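PDB 1WPX: carboxypeptidase Y inhibitor from Saccharomyces cerevisiae, which inhibits the serine protease carboxypeptidase Y specifically and potently, as a member of the phosphatidylethanolamine-binding protein family. Local coordinates for residues D96-A99 and P100-D104. Numbering follows the deposited sequence.
Sequences DPDA and PSKTD
Asp-98 holds its CG anti to the carbonyl carbon (chi1 -56°) and Lys-102 holds its own anti to the backbone N (chi1 -176°), which lays the two side chains alongside each other, pointing the same way. They flank a cis-proline turn in the DPDAP segment, a sequence signature of the phosphatidylethanolamine-binding protein family, in the loop from strand 90-96 to strand 110-120. The cis peptide between Ala-99 and Pro-100 folds the chain back on itself, bringing the CA atoms of Asp-98 and Lys-102 to 4.3 Å. Asp-98 OD1 packs against the lysine backbone, 3.6 Å from Lys-102 CA, and against the start of its side chain, 3.9 Å from Lys-102 CG, while the extended lysine chain carries its amine away. The charge partner of Asp-98 OD1 is instead Arg-163, which forms a salt bridge with it from the start of strand 162-170. Losing the Asp-98 carboxylate to an alanine here is likely to leave the Arg-163 guanidinium without this charge partner and open a gap beside the backbone of Lys-102.

Before the cis bond, an Asx turn fixes the chain: Asp-98 N donates to Asp-96 OD1 over 2.6 Å, approaching from above the carboxylate plane. Asp-96 OD2 is hydrogen-bonded to His-162 ND1, and a sulfate ion, probably from the crystallisation liquor, lies near Ala-99, consistent with the anion-binding pocket known in this family. Pro-100 packs on Trp-107 on the returning part of the loop. Beyond it, Ser-101 builds an ST turn and an ST motif on one hydroxyl, its OG accepting from Thr-103 N at 3.1 Å and, in the straighter bond, from Asp-104 N at 2.8 Å with an N-H...O angle of 164°.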
ATOM      1  N   ASP B  96     -15.889   3.666  21.972  1.00 38.37           N
ATOM      2  CA  ASP B  96     -16.204   2.390  21.343  1.00 38.69           C
ATOM      3  C   ASP B  96     -17.718   2.339  21.136  1.00 39.52           C
ATOM      4  O   ASP B  96     -18.477   2.294  22.100  1.00 40.62           O
ATOM      5  CB  ASP B  96     -15.755   1.234  22.249  1.00 37.67           C
ATOM      6  CG  ASP B  96     -16.179  -0.133  21.719  1.00 37.87           C
ATOM      7  OD1 ASP B  96     -16.813  -0.202  20.645  1.00 35.59           O
ATOM      8  OD2 ASP B  96     -15.877  -1.147  22.381  1.00 37.83           O
ATOM      9  N   PRO B  97     -18.180   2.360  19.876  1.00 39.86           N
ATOM     10  CA  PRO B  97     -19.623   2.314  19.620  1.00 40.12           C
ATOM     11  C   PRO B  97     -20.118   0.875  19.490  1.00 41.62           C
ATOM     12  O   PRO B  97     -21.291   0.632  19.184  1.00 43.85           O
ATOM     13  CB  PRO B  97     -19.753   3.077  18.315  1.00 38.06           C
ATOM     14  CG  PRO B  97     -18.540   2.595  17.568  1.00 38.32           C
ATOM     15  CD  PRO B  97     -17.434   2.596  18.627  1.00 38.62           C
ATOM     16  N   ASP B  98     -19.215  -0.075  19.714  1.00 40.81           N
ATOM     17  CA  ASP B  98     -19.551  -1.491  19.616  1.00 41.31           C
ATOM     18  C   ASP B  98     -19.396  -2.195  20.965  1.00 42.34           C
ATOM     19  O   ASP B  98     -18.688  -3.199  21.086  1.00 41.20           O
ATOM     20  CB  ASP B  98     -18.668  -2.163  18.559  1.00 38.78           C
ATOM     21  CG  ASP B  98     -18.765  -1.483  17.209  1.00 38.24           C
ATOM     22  OD1 ASP B  98     -19.897  -1.186  16.770  1.00 37.73           O
ATOM     23  OD2 ASP B  98     -17.711  -1.251  16.583  1.00 37.56           O
ATOM     24  N   ALA B  99     -20.066  -1.651  21.976  1.00 43.69           N
ATOM     25  CA  ALA B  99     -20.019  -2.207  23.317  1.00 45.17           C
ATOM     26  C   ALA B  99     -21.425  -2.618  23.745  1.00 47.36           C
ATOM     27  O   ALA B  99     -22.359  -1.825  23.672  1.00 48.51           O
ATOM     28  CB  ALA B  99     -19.455  -1.183  24.278  1.00 43.50           C
ATOM     29  N   PRO B 100     -21.594  -3.873  24.186  1.00 49.58           N
ATOM     30  CA  PRO B 100     -20.557  -4.904  24.299  1.00 50.80           C
ATOM     31  C   PRO B 100     -20.155  -5.537  22.962  1.00 51.34           C
ATOM     32  O   PRO B 100     -19.191  -6.296  22.898  1.00 51.34           O
ATOM     33  CB  PRO B 100     -21.193  -5.914  25.242  1.00 50.67           C
ATOM     34  CG  PRO B 100     -22.630  -5.861  24.818  1.00 50.49           C
ATOM     35  CD  PRO B 100     -22.885  -4.377  24.689  1.00 50.18           C
ATOM     36  N   SER B 101     -20.897  -5.228  21.903  1.00 51.99           N
ATOM     37  CA  SER B 101     -20.600  -5.781  20.586  1.00 53.56           C
ATOM     38  C   SER B 101     -21.164  -4.895  19.482  1.00 55.11           C
ATOM     39  O   SER B 101     -21.885  -3.934  19.747  1.00 54.38           O
ATOM     40  CB  SER B 101     -21.210  -7.174  20.449  1.00 53.82           C
ATOM     41  OG  SER B 101     -22.620  -7.082  20.290  1.00 54.62           O
ATOM     42  N   LYS B 102     -20.845  -5.245  18.238  1.00 57.01           N
ATOM     43  CA  LYS B 102     -21.313  -4.493  17.084  1.00 58.92           C
ATOM     44  C   LYS B 102     -22.819  -4.636  16.910  1.00 59.85           C
ATOM     45  O   LYS B 102     -23.424  -3.942  16.096  1.00 60.03           O
ATOM     46  CB  LYS B 102     -20.607  -4.982  15.816  1.00 60.29           C
ATOM     47  CG  LYS B 102     -20.960  -4.186  14.568  1.00 63.54           C
ATOM     48  CD  LYS B 102     -20.465  -4.871  13.299  1.00 66.61           C
ATOM     49  CE  LYS B 102     -20.919  -4.118  12.047  1.00 67.69           C
ATOM     50  NZ  LYS B 102     -20.565  -4.836  10.780  1.00 68.54           N
ATOM     51  N   THR B 103     -23.426  -5.535  17.677  1.00 61.72           N
ATOM     52  CA  THR B 103     -24.865  -5.758  17.580  1.00 63.58           C
ATOM     53  C   THR B 103     -25.617  -5.385  18.850  1.00 64.57           C
ATOM     54  O   THR B 103     -26.646  -4.711  18.787  1.00 64.03           O
ATOM     55  CB  THR B 103     -25.170  -7.221  17.226  1.00 63.37           C
ATOM     56  OG1 THR B 103     -24.768  -7.467  15.874  1.00 62.06           O
ATOM     57  CG2 THR B 103     -26.659  -7.510  17.371  1.00 64.69           C
ATOM     58  N   ASP B 104     -25.112  -5.833  19.996  1.00 66.11           N
ATOM     59  CA  ASP B 104     -25.737  -5.517  21.278  1.00 67.78           C
ATOM     60  C   ASP B 104     -25.198  -4.155  21.722  1.00 68.92           C
ATOM     61  O   ASP B 104     -24.012  -4.022  22.041  1.00 68.76           O
ATOM     62  CB  ASP B 104     -25.382  -6.581  22.321  1.00 68.57           C
ATOM     63  CG  ASP B 104     -26.317  -6.561  23.524  1.00 69.60           C
ATOM     64  OD1 ASP B 104     -26.536  -5.481  24.112  1.00 70.58           O
ATOM     65  OD2 ASP B 104     -26.833  -7.637  23.888  1.00 71.40           O
TER